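Lytic Polysaccharide Monooxygenase (Phytophthora infestans, PDB 6Z5Y) probably cleaves plant cell-wall pectin oxidatively as a secreted copper-dependent monooxygenase, in support of infection by the pathogen. Local coordinates at residues Pro25-Gly30 / Asn51-Val56; Gly39-Phe44 / Asn112-Ser117; Ala128-Val133 / Leu145-Leu150; Arg57-Met60 / Val65-Glu68. All coordinates share one frame; numbering follows the deposited sequence.

Contact 1: residues Pro25-Gly30 / Asn51-Val56; sequences PQWKGG and NNFKDV
ND2 of N51 lies over the indole of W27, 3.6 Å from CG of W27, and two groups grip it. One is O of L47. The other is a water that accepts from ND2 of N51 at 3.0 Å and donates to O of K28 at 2.8 Å. OD1 of N51 accepts a hydrogen bond from a second water at 2.7 Å, and that water accepts from N of K28. Both ends of the amide are thus engaged. The amide lies stacked on the indole, with the planes 11° apart. CB of N51 sits over the five-membered ring of W27, 3.5 Å from its centroid, in a CH-pi contact. With CG beside the backbone N (chi1 -72°), the amide reaches over the pyrrole part, and OD1 of N51 comes to 3.3 Å from CD1 of W27. F53 meets the far end of the indole. There the six-membered ring of W27 turns its edge toward the face of F53, offset, with planes at 70°. CH2 of W27 touches CD1 of F53 at 3.7 Å. W161 packs edge-to-face with W27. The loop after strand 21-23 is thus joined to the loop before helix 56-60. No direct hydrogen bond links the two segments: ring and amide stacking do the holding, while the waters and L47 fix the rotation of the N51 amide.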
# COMPACT_ATOMS: atom_id res chain seq x y z
N PRO A 25 -6.03 -2.38 -16.01
CA PRO A 25 -6.08 -3.62 -15.24
C PRO A 25 -5.23 -4.68 -15.92
O PRO A 25 -5.32 -4.85 -17.16
CB PRO A 25 -7.56 -3.95 -15.22
CG PRO A 25 -8.21 -2.61 -15.40
CD PRO A 25 -7.36 -1.89 -16.40
N GLN A 26 -4.45 -5.40 -15.11
CA GLN A 26 -3.53 -6.42 -15.64
C GLN A 26 -4.22 -7.74 -15.91
O GLN A 26 -3.57 -8.61 -16.50
CB GLN A 26 -2.41 -6.66 -14.65
CG GLN A 26 -1.61 -5.38 -14.46
CD GLN A 26 -0.95 -4.99 -15.76
OE1 GLN A 26 -0.07 -5.74 -16.25
NE2 GLN A 26 -1.41 -3.96 -16.41
N TRP A 27 -5.42 -7.89 -15.41
CA TRP A 27 -6.20 -9.12 -15.56
C TRP A 27 -7.36 -8.82 -16.49
O TRP A 27 -8.08 -7.85 -16.22
CB TRP A 27 -6.68 -9.55 -14.20
CG TRP A 27 -5.56 -9.72 -13.24
CD1 TRP A 27 -4.23 -9.92 -13.46
CD2 TRP A 27 -5.74 -9.74 -11.83
NE1 TRP A 27 -3.57 -10.06 -12.26
CE2 TRP A 27 -4.48 -9.97 -11.25
CE3 TRP A 27 -6.85 -9.58 -11.01
CZ2 TRP A 27 -4.32 -10.04 -9.88
CZ3 TRP A 27 -6.68 -9.63 -9.65
CH2 TRP A 27 -5.43 -9.88 -9.10
N LYS A 28 -7.49 -9.61 -17.54
CA LYS A 28 -8.54 -9.40 -18.56
C LYS A 28 -9.88 -9.72 -17.92
O LYS A 28 -9.99 -10.81 -17.29
CB LYS A 28 -8.28 -10.25 -19.81
N GLY A 29 -10.84 -8.80 -18.04
CA GLY A 29 -12.21 -9.06 -17.59
C GLY A 29 -13.08 -7.83 -17.67
O GLY A 29 -12.70 -6.81 -18.27
N GLY A 30 -14.23 -7.90 -17.02
CA GLY A 30 -15.31 -6.91 -17.24
C GLY A 30 -15.31 -5.77 -16.25
O GLY A 30 -16.37 -5.38 -15.76
N ASN A 51 -5.52 -15.60 -12.06
CA ASN A 51 -4.29 -14.83 -12.32
C ASN A 51 -3.24 -15.11 -11.23
O ASN A 51 -2.27 -14.34 -11.16
CB ASN A 51 -4.62 -13.34 -12.46
CG ASN A 51 -5.32 -13.09 -13.78
OD1 ASN A 51 -4.66 -12.96 -14.80
ND2 ASN A 51 -6.65 -13.11 -13.73
N ASN A 52 -3.40 -16.16 -10.41
CA ASN A 52 -2.37 -16.62 -9.45
C ASN A 52 -2.03 -15.52 -8.45
O ASN A 52 -0.92 -15.42 -7.99
CB ASN A 52 -1.13 -17.09 -10.19
CG ASN A 52 -1.46 -18.26 -11.08
OD1 ASN A 52 -1.98 -19.24 -10.58
ND2 ASN A 52 -1.23 -18.10 -12.38
N PHE A 53 -3.01 -14.71 -8.11
CA PHE A 53 -2.79 -13.62 -7.14
C PHE A 53 -2.58 -14.21 -5.76
O PHE A 53 -3.37 -15.05 -5.31
CB PHE A 53 -3.98 -12.67 -7.16
CG PHE A 53 -3.80 -11.52 -6.21
CD1 PHE A 53 -2.91 -10.48 -6.46
CD2 PHE A 53 -4.50 -11.51 -5.03
CE1 PHE A 53 -2.78 -9.43 -5.57
CE2 PHE A 53 -4.36 -10.46 -4.14
CZ PHE A 53 -3.51 -9.42 -4.42
N LYS A 54 -1.58 -13.68 -5.08
CA LYS A 54 -1.29 -14.03 -3.68
C LYS A 54 -1.51 -12.78 -2.80
O LYS A 54 -2.38 -12.77 -1.94
CB LYS A 54 0.13 -14.58 -3.52
CG LYS A 54 0.46 -14.95 -2.07
CD LYS A 54 1.85 -15.48 -1.84
N ASP A 55 -0.74 -11.74 -3.06
CA ASP A 55 -0.80 -10.49 -2.29
C ASP A 55 -0.24 -9.37 -3.17
O ASP A 55 0.26 -9.63 -4.30
CB ASP A 55 -0.08 -10.64 -0.96
CG ASP A 55 1.32 -11.23 -1.08
OD1 ASP A 55 2.04 -10.83 -1.99
OD2 ASP A 55 1.71 -12.06 -0.23
N VAL A 56 -0.38 -8.15 -2.72
CA VAL A 56 0.01 -7.01 -3.58
C VAL A 56 1.53 -6.97 -3.74
O VAL A 56 2.01 -6.63 -4.83
CB VAL A 56 -0.59 -5.70 -3.07
CG1 VAL A 56 -0.24 -4.56 -4.01
CG2 VAL A 56 -2.10 -5.79 -2.93
O HOH W 1 -8.24 -12.70 -16.19
O HOH W 2 -5.54 -12.13 -17.26

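Contact 2: residues Gly39-Phe44 / Asn112-Ser117; sequences GLLATF and NDDCQS
L41 of helix 36-47 touches D113 and D114. Along the helix, G39 comes first, and its O is the acceptor for a bond pair described below. L41 carries the contact with its two methyl groups. Its CG stands beside the backbone N (chi1 -72°), and the branch end meets the D114 side chain at about a right angle. CD1 of L41 rests 3.5 Å from CG of D114, while CD2 of L41 lies 3.6 Å from O of D113. No hydrogen bond crosses here. T43 then turns back on G39: its N and OG1 reach O of G39 from opposite faces of the carbonyl plane. This is the ordinary helix bond doubled by a side-chain hydroxyl.

The D114 carboxylate is held at both oxygens. OD2 of D114 takes the hydroxyl OG of S117 at 2.7 Å, plus a weak N-cap bond from N of S117. OD1 accepts from N of G98. Two residues before D114, N112 forms an Asx turn, with OD1 of N112 accepting from N of D114 at 2.9 Å.

The contact lies at the surface. It sets helix 36-47 beside the start of helix 115-119, which follows strand 107-112 and is tied by the C100-C115 disulfide to strand 100-104.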
# COMPACT_ATOMS: atom_id res chain seq x y z
N GLY A 39 -18.31 -3.04 -7.43
CA GLY A 39 -18.06 -3.80 -8.67
C GLY A 39 -16.58 -3.96 -8.97
O GLY A 39 -16.17 -5.02 -9.43
N LEU A 40 -15.79 -2.92 -8.68
CA LEU A 40 -14.33 -3.03 -8.90
C LEU A 40 -13.77 -4.14 -8.02
O LEU A 40 -12.98 -4.96 -8.47
CB LEU A 40 -13.63 -1.71 -8.56
CG LEU A 40 -13.96 -0.54 -9.47
CD1 LEU A 40 -13.27 0.74 -9.00
CD2 LEU A 40 -13.57 -0.83 -10.90
N LEU A 41 -14.16 -4.14 -6.74
CA LEU A 41 -13.64 -5.15 -5.79
C LEU A 41 -14.13 -6.55 -6.17
O LEU A 41 -13.38 -7.51 -6.00
CB LEU A 41 -14.11 -4.77 -4.40
CG LEU A 41 -13.40 -3.55 -3.84
CD1 LEU A 41 -14.14 -2.98 -2.66
CD2 LEU A 41 -11.97 -3.87 -3.43
N ALA A 42 -15.38 -6.67 -6.61
CA ALA A 42 -15.92 -7.99 -6.96
C ALA A 42 -15.21 -8.54 -8.20
O ALA A 42 -14.92 -9.76 -8.26
CB ALA A 42 -17.42 -7.88 -7.17
N THR A 43 -14.89 -7.67 -9.16
CA THR A 43 -14.16 -8.08 -10.38
C THR A 43 -12.75 -8.53 -9.97
O THR A 43 -12.30 -9.59 -10.40
CB THR A 43 -14.10 -6.95 -11.40
OG1 THR A 43 -15.44 -6.55 -11.76
CG2 THR A 43 -13.33 -7.37 -12.63
N PHE A 44 -12.11 -7.79 -9.09
CA PHE A 44 -10.78 -8.18 -8.60
C PHE A 44 -10.87 -9.57 -7.95
O PHE A 44 -10.03 -10.45 -8.23
CB PHE A 44 -10.28 -7.10 -7.63
CG PHE A 44 -8.87 -7.35 -7.20
CD1 PHE A 44 -8.57 -8.20 -6.15
CD2 PHE A 44 -7.83 -6.72 -7.86
CE1 PHE A 44 -7.26 -8.43 -5.79
CE2 PHE A 44 -6.52 -6.95 -7.49
CZ PHE A 44 -6.24 -7.82 -6.47
N ASN A 112 -5.45 -6.10 3.98
CA ASN A 112 -6.92 -6.02 3.83
C ASN A 112 -7.26 -5.95 2.35
O ASN A 112 -6.54 -5.32 1.55
CB ASN A 112 -7.49 -4.83 4.59
CG ASN A 112 -8.97 -4.92 4.81
OD1 ASN A 112 -9.76 -4.59 3.93
ND2 ASN A 112 -9.37 -5.40 5.97
N ASP A 113 -8.36 -6.60 1.99
CA ASP A 113 -8.78 -6.62 0.58
C ASP A 113 -9.33 -5.28 0.12
O ASP A 113 -9.42 -5.02 -1.11
CB ASP A 113 -9.86 -7.69 0.40
CG ASP A 113 -9.34 -9.11 0.58
OD1 ASP A 113 -8.11 -9.33 0.46
OD2 ASP A 113 -10.19 -9.97 0.82
N ASP A 114 -9.72 -4.43 1.05
CA ASP A 114 -10.27 -3.11 0.67
C ASP A 114 -9.95 -2.10 1.78
O ASP A 114 -10.73 -1.89 2.69
CB ASP A 114 -11.76 -3.14 0.40
CG ASP A 114 -12.27 -1.76 0.01
OD1 ASP A 114 -11.60 -1.12 -0.81
OD2 ASP A 114 -13.33 -1.37 0.52
N CYS A 115 -8.79 -1.50 1.67
CA CYS A 115 -8.34 -0.58 2.71
C CYS A 115 -9.27 0.60 2.90
O CYS A 115 -9.44 1.04 4.07
CB CYS A 115 -6.90 -0.18 2.49
SG CYS A 115 -5.90 -1.67 2.75
N GLN A 116 -9.95 1.04 1.86
CA GLN A 116 -10.92 2.16 1.96
C GLN A 116 -11.97 1.87 3.03
O GLN A 116 -12.29 2.78 3.80
CB GLN A 116 -11.55 2.38 0.59
CG GLN A 116 -12.55 3.52 0.57
CD GLN A 116 -13.06 3.82 -0.82
OE1 GLN A 116 -12.76 4.88 -1.35
NE2 GLN A 116 -13.77 2.86 -1.41
N SER A 117 -12.55 0.68 3.03
CA SER A 117 -13.62 0.36 3.98
C SER A 117 -13.04 -0.02 5.34
O SER A 117 -13.71 0.17 6.33
CB SER A 117 -14.56 -0.68 3.45
OG SER A 117 -13.92 -1.88 3.07

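Contact 3: residues Ala128-Val133 / Leu145-Leu150; sequences AVFKPV and LRFYWL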
# COMPACT_ATOMS: atom_id res chain seq x y z
N ALA A 128 -6.79 8.13 7.72
CA ALA A 128 -6.85 6.67 7.81
C ALA A 128 -5.76 6.15 8.74
O ALA A 128 -4.63 6.59 8.66
CB ALA A 128 -6.73 6.03 6.45
N VAL A 129 -6.12 5.20 9.56
CA VAL A 129 -5.21 4.59 10.54
C VAL A 129 -5.24 3.10 10.30
O VAL A 129 -6.29 2.47 10.32
CB VAL A 129 -5.59 4.94 11.99
CG1 VAL A 129 -4.63 4.22 12.92
CG2 VAL A 129 -5.60 6.41 12.22
N PHE A 130 -4.06 2.56 10.08
CA PHE A 130 -3.87 1.10 9.88
C PHE A 130 -3.59 0.47 11.24
O PHE A 130 -2.69 0.91 11.94
CB PHE A 130 -2.69 0.85 8.96
CG PHE A 130 -2.83 1.48 7.60
CD1 PHE A 130 -3.62 0.93 6.62
CD2 PHE A 130 -2.16 2.66 7.31
CE1 PHE A 130 -3.76 1.56 5.38
CE2 PHE A 130 -2.29 3.28 6.08
CZ PHE A 130 -3.10 2.73 5.13
N LYS A 131 -4.35 -0.58 11.56
CA LYS A 131 -4.16 -1.32 12.80
C LYS A 131 -4.79 -2.68 12.64
O LYS A 131 -5.69 -2.89 11.84
CB LYS A 131 -4.92 -0.55 13.85
CG LYS A 131 -6.44 -0.76 13.86
CD LYS A 131 -7.28 -0.21 12.69
CE LYS A 131 -8.77 -0.28 13.01
NZ LYS A 131 -9.65 -0.07 11.83
N PRO A 132 -4.29 -3.66 13.41
CA PRO A 132 -3.11 -3.60 14.28
C PRO A 132 -1.81 -3.78 13.49
O PRO A 132 -1.80 -4.50 12.49
CB PRO A 132 -3.29 -4.79 15.23
CG PRO A 132 -4.03 -5.82 14.33
CD PRO A 132 -4.92 -4.99 13.45
N VAL A 133 -0.76 -3.11 13.94
CA VAL A 133 0.59 -3.28 13.36
C VAL A 133 1.54 -3.60 14.51
O VAL A 133 1.79 -2.75 15.36
CB VAL A 133 1.05 -2.04 12.59
CG1 VAL A 133 2.45 -2.27 11.98
CG2 VAL A 133 0.04 -1.62 11.51
N LEU A 145 9.97 -1.06 6.63
CA LEU A 145 8.51 -1.12 6.42
C LEU A 145 8.23 -0.91 4.94
O LEU A 145 8.79 -0.02 4.32
CB LEU A 145 7.82 -0.06 7.26
CG LEU A 145 6.28 -0.04 7.13
CD1 LEU A 145 5.63 0.51 8.40
CD2 LEU A 145 5.82 0.79 5.94
N ARG A 146 7.40 -1.78 4.38
CA ARG A 146 6.96 -1.59 3.00
C ARG A 146 5.45 -1.59 2.96
O ARG A 146 4.79 -2.49 3.50
CB ARG A 146 7.54 -2.65 2.07
CG ARG A 146 9.04 -2.48 1.87
CD ARG A 146 9.60 -3.50 0.90
NE ARG A 146 11.03 -3.32 0.64
CZ ARG A 146 12.03 -3.79 1.40
NH1 ARG A 146 11.78 -4.53 2.47
NH2 ARG A 146 13.28 -3.55 1.06
N PHE A 147 4.91 -0.57 2.31
CA PHE A 147 3.46 -0.42 2.07
C PHE A 147 3.21 -0.62 0.60
O PHE A 147 3.94 -0.05 -0.24
CB PHE A 147 3.03 0.97 2.50
CG PHE A 147 1.61 1.34 2.21
CD1 PHE A 147 0.58 0.68 2.86
CD2 PHE A 147 1.28 2.27 1.23
CE1 PHE A 147 -0.74 1.05 2.61
CE2 PHE A 147 -0.03 2.62 0.97
CZ PHE A 147 -1.04 2.01 1.66
N TYR A 148 2.17 -1.36 0.30
CA TYR A 148 1.69 -1.57 -1.08
C TYR A 148 0.20 -1.35 -1.09
O TYR A 148 -0.51 -1.92 -0.25
CB TYR A 148 1.98 -2.99 -1.53
CG TYR A 148 3.43 -3.39 -1.56
CD1 TYR A 148 4.09 -3.84 -0.44
CD2 TYR A 148 4.15 -3.33 -2.76
CE1 TYR A 148 5.45 -4.20 -0.51
CE2 TYR A 148 5.49 -3.69 -2.84
CZ TYR A 148 6.14 -4.12 -1.71
OH TYR A 148 7.46 -4.51 -1.75
N TRP A 149 -0.26 -0.63 -2.09
CA TRP A 149 -1.70 -0.38 -2.26
C TRP A 149 -1.99 -0.40 -3.76
O TRP A 149 -1.36 0.34 -4.53
CB TRP A 149 -2.08 0.97 -1.65
CG TRP A 149 -3.50 1.42 -1.78
CD1 TRP A 149 -4.62 0.65 -1.86
CD2 TRP A 149 -3.93 2.78 -1.76
NE1 TRP A 149 -5.73 1.45 -1.94
CE2 TRP A 149 -5.34 2.77 -1.84
CE3 TRP A 149 -3.27 4.01 -1.65
CZ2 TRP A 149 -6.09 3.95 -1.83
CZ3 TRP A 149 -4.00 5.16 -1.66
CH2 TRP A 149 -5.39 5.15 -1.75
N LEU A 150 -2.89 -1.29 -4.15
CA LEU A 150 -3.40 -1.31 -5.53
C LEU A 150 -4.77 -0.67 -5.52
O LEU A 150 -5.77 -1.28 -5.10
CB LEU A 150 -3.48 -2.75 -6.00
CG LEU A 150 -3.83 -2.89 -7.47
CD1 LEU A 150 -2.67 -2.47 -8.33
CD2 LEU A 150 -4.33 -4.26 -7.81
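F130 sets CZ, the end atom of its ring, against the CE1 corner of the F147 ring. CZ of F130 lies 3.8 Å from CE1 of F147, and this is the nearest approach between the segments. Two further pairs flank that point: CE1 of F130 is 4.1 Å from CE1 of F147, and CZ of F130 is 4.1 Å from CZ of F147. The ring centroids of F130 and F147 are 5.5 Å apart and the planes meet at 54°. The two side chains run at about a right angle to each other. F147 has CG opposite its own N (chi1 175°), which extends the ring away from its strand toward F130. The backbones stay well separated, with the CA atoms of F130 and F147 10.8 Å apart, so the rings alone span the gap.

The two strands belong to different antiparallel sheets. Strand 129-130 is at the edge of the sheet with 88-90 and 4-6, and strand 143-155 lies inside the larger one. The rings meet between these sheets, as expected for the beta-sandwich core of lytic polysaccharide monooxygenases. Both phenylalanines are buried. F130 also meets the rings of F90 and Y119, while F147 touches N166 of strand 158-170. Two residues beyond F147, the ring of W149 stacks on Y164, a residue of the copper site. The side chain of F147 itself stays about 11 Å from the copper ion.

Contact 4: residues Arg57-Met60 / Val65-Glu68; sequences RSLM and VFGE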
# COMPACT_ATOMS: atom_id res chain seq x y z
N ARG A 57 2.28 -7.28 -2.69
CA ARG A 57 3.73 -7.26 -2.81
C ARG A 57 4.18 -8.22 -3.90
O ARG A 57 5.08 -7.87 -4.69
CB ARG A 57 4.39 -7.62 -1.47
CG ARG A 57 5.90 -7.61 -1.56
CD ARG A 57 6.53 -7.76 -0.19
NE ARG A 57 7.97 -7.54 -0.32
CZ ARG A 57 8.80 -7.50 0.72
NH1 ARG A 57 8.34 -7.75 1.93
NH2 ARG A 57 10.06 -7.15 0.57
N SER A 58 3.60 -9.40 -3.95
CA SER A 58 3.95 -10.45 -4.94
C SER A 58 3.58 -9.97 -6.35
O SER A 58 4.21 -10.35 -7.32
CB SER A 58 3.26 -11.76 -4.62
OG SER A 58 3.74 -12.28 -3.39
N LEU A 59 2.48 -9.25 -6.45
CA LEU A 59 2.02 -8.71 -7.75
C LEU A 59 3.00 -7.66 -8.27
O LEU A 59 3.30 -7.63 -9.48
CB LEU A 59 0.63 -8.11 -7.59
CG LEU A 59 0.02 -7.41 -8.80
CD1 LEU A 59 -0.22 -8.40 -9.92
CD2 LEU A 59 -1.26 -6.71 -8.37
N MET A 60 3.46 -6.80 -7.39
CA MET A 60 4.25 -5.62 -7.81
C MET A 60 5.76 -5.91 -7.88
O MET A 60 6.41 -5.41 -8.81
CB MET A 60 3.99 -4.43 -6.89
CG MET A 60 2.56 -3.94 -6.95
SD MET A 60 2.42 -2.35 -6.16
CE MET A 60 0.67 -2.05 -6.35
N VAL A 65 5.90 -3.25 -14.98
CA VAL A 65 4.80 -2.31 -15.24
C VAL A 65 4.37 -1.60 -13.97
O VAL A 65 3.65 -0.60 -14.08
CB VAL A 65 3.59 -2.90 -15.97
CG1 VAL A 65 3.97 -3.41 -17.32
CG2 VAL A 65 2.83 -3.88 -15.12
N PHE A 66 4.80 -2.07 -12.80
CA PHE A 66 4.47 -1.38 -11.54
C PHE A 66 5.50 -0.32 -11.19
O PHE A 66 5.29 0.37 -10.19
CB PHE A 66 4.22 -2.38 -10.42
CG PHE A 66 2.91 -3.07 -10.60
CD1 PHE A 66 1.77 -2.39 -10.24
CD2 PHE A 66 2.78 -4.31 -11.17
CE1 PHE A 66 0.53 -2.96 -10.37
CE2 PHE A 66 1.54 -4.89 -11.33
CZ PHE A 66 0.41 -4.20 -10.92
N GLY A 67 6.55 -0.16 -11.97
CA GLY A 67 7.46 0.97 -11.79
C GLY A 67 8.42 0.78 -10.64
O GLY A 67 8.57 -0.30 -10.06
N GLU A 68 9.10 1.87 -10.31
CA GLU A 68 10.26 1.91 -9.41
C GLU A 68 9.92 1.26 -8.07
O GLU A 68 8.90 1.62 -7.42
CB GLU A 68 10.63 3.37 -9.15
CG GLU A 68 11.58 4.03 -10.12
CD GLU A 68 12.06 5.33 -9.49
OE1 GLU A 68 12.70 5.26 -8.41
OE2 GLU A 68 11.74 6.40 -10.04
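F66 presents one ring face to M60 and the far end of the same ring to L59. M60 crosses the F66 side chain at about a right angle. CG of M60 lies over the face, 3.9 Å from the ring centroid of F66 and 21° off the ring normal, in a CH-pi contact. It is displaced toward the rim, so CG of M60 comes nearest to CD1 of F66, at 3.7 Å. From CG the methionine runs out extended (chi2 -167°). This carries SD of M60 obliquely past the ring, 4.8 Å from the centroid of F66, a Met-aromatic contact. CE then continues alongside CD1 and CE1.

L59 comes in at the opposite end of the phenyl ring from CB. Its side chain also crosses F66 at about a right angle, and CG of L59 meets CZ of F66 at 3.9 Å. CG lies opposite the backbone N (chi1 176°), which brings the branch to the ring end. The carbonyl O of L59 is 3.7 Å from CE2 of F66, and it accepts a hydrogen bond from ND2 of N63.

The contact closes the short turn between the end of helix 56-60 and the 3-10 segment at 65-66. F66 also packs on W161, A163 and L150 of the larger sheet, and its backbone O accepts from NZ of K165. No hydrogen bond crosses between the two segments. Apolar, CH-pi and sulfur-aromatic packing makes the contact, so its geometry rests on shape rather than on directed polar bonds.

How the contacts relate
This chain is the copper-binding monooxygenase part of a longer protein. Along it the segments of contacts 1 and 2 alternate, contact 4 nests inside the loop closed by contact 2, and contact 3 comes last. Contacts 1 and 2 have centres about 12 Å apart and meet through F44, which packs on W27 and F53. Contacts 1 and 4 are also about 12 Å apart and touch through Q26 with V65 and F66. Strand 143-155 links the set: its L150 meets F44, its Y148 meets V56, and its W149 meets M60. Helices and loops thus pack onto the larger sheet, while contact 3, about 6 Å from the chain centre, joins that sheet to the smaller one.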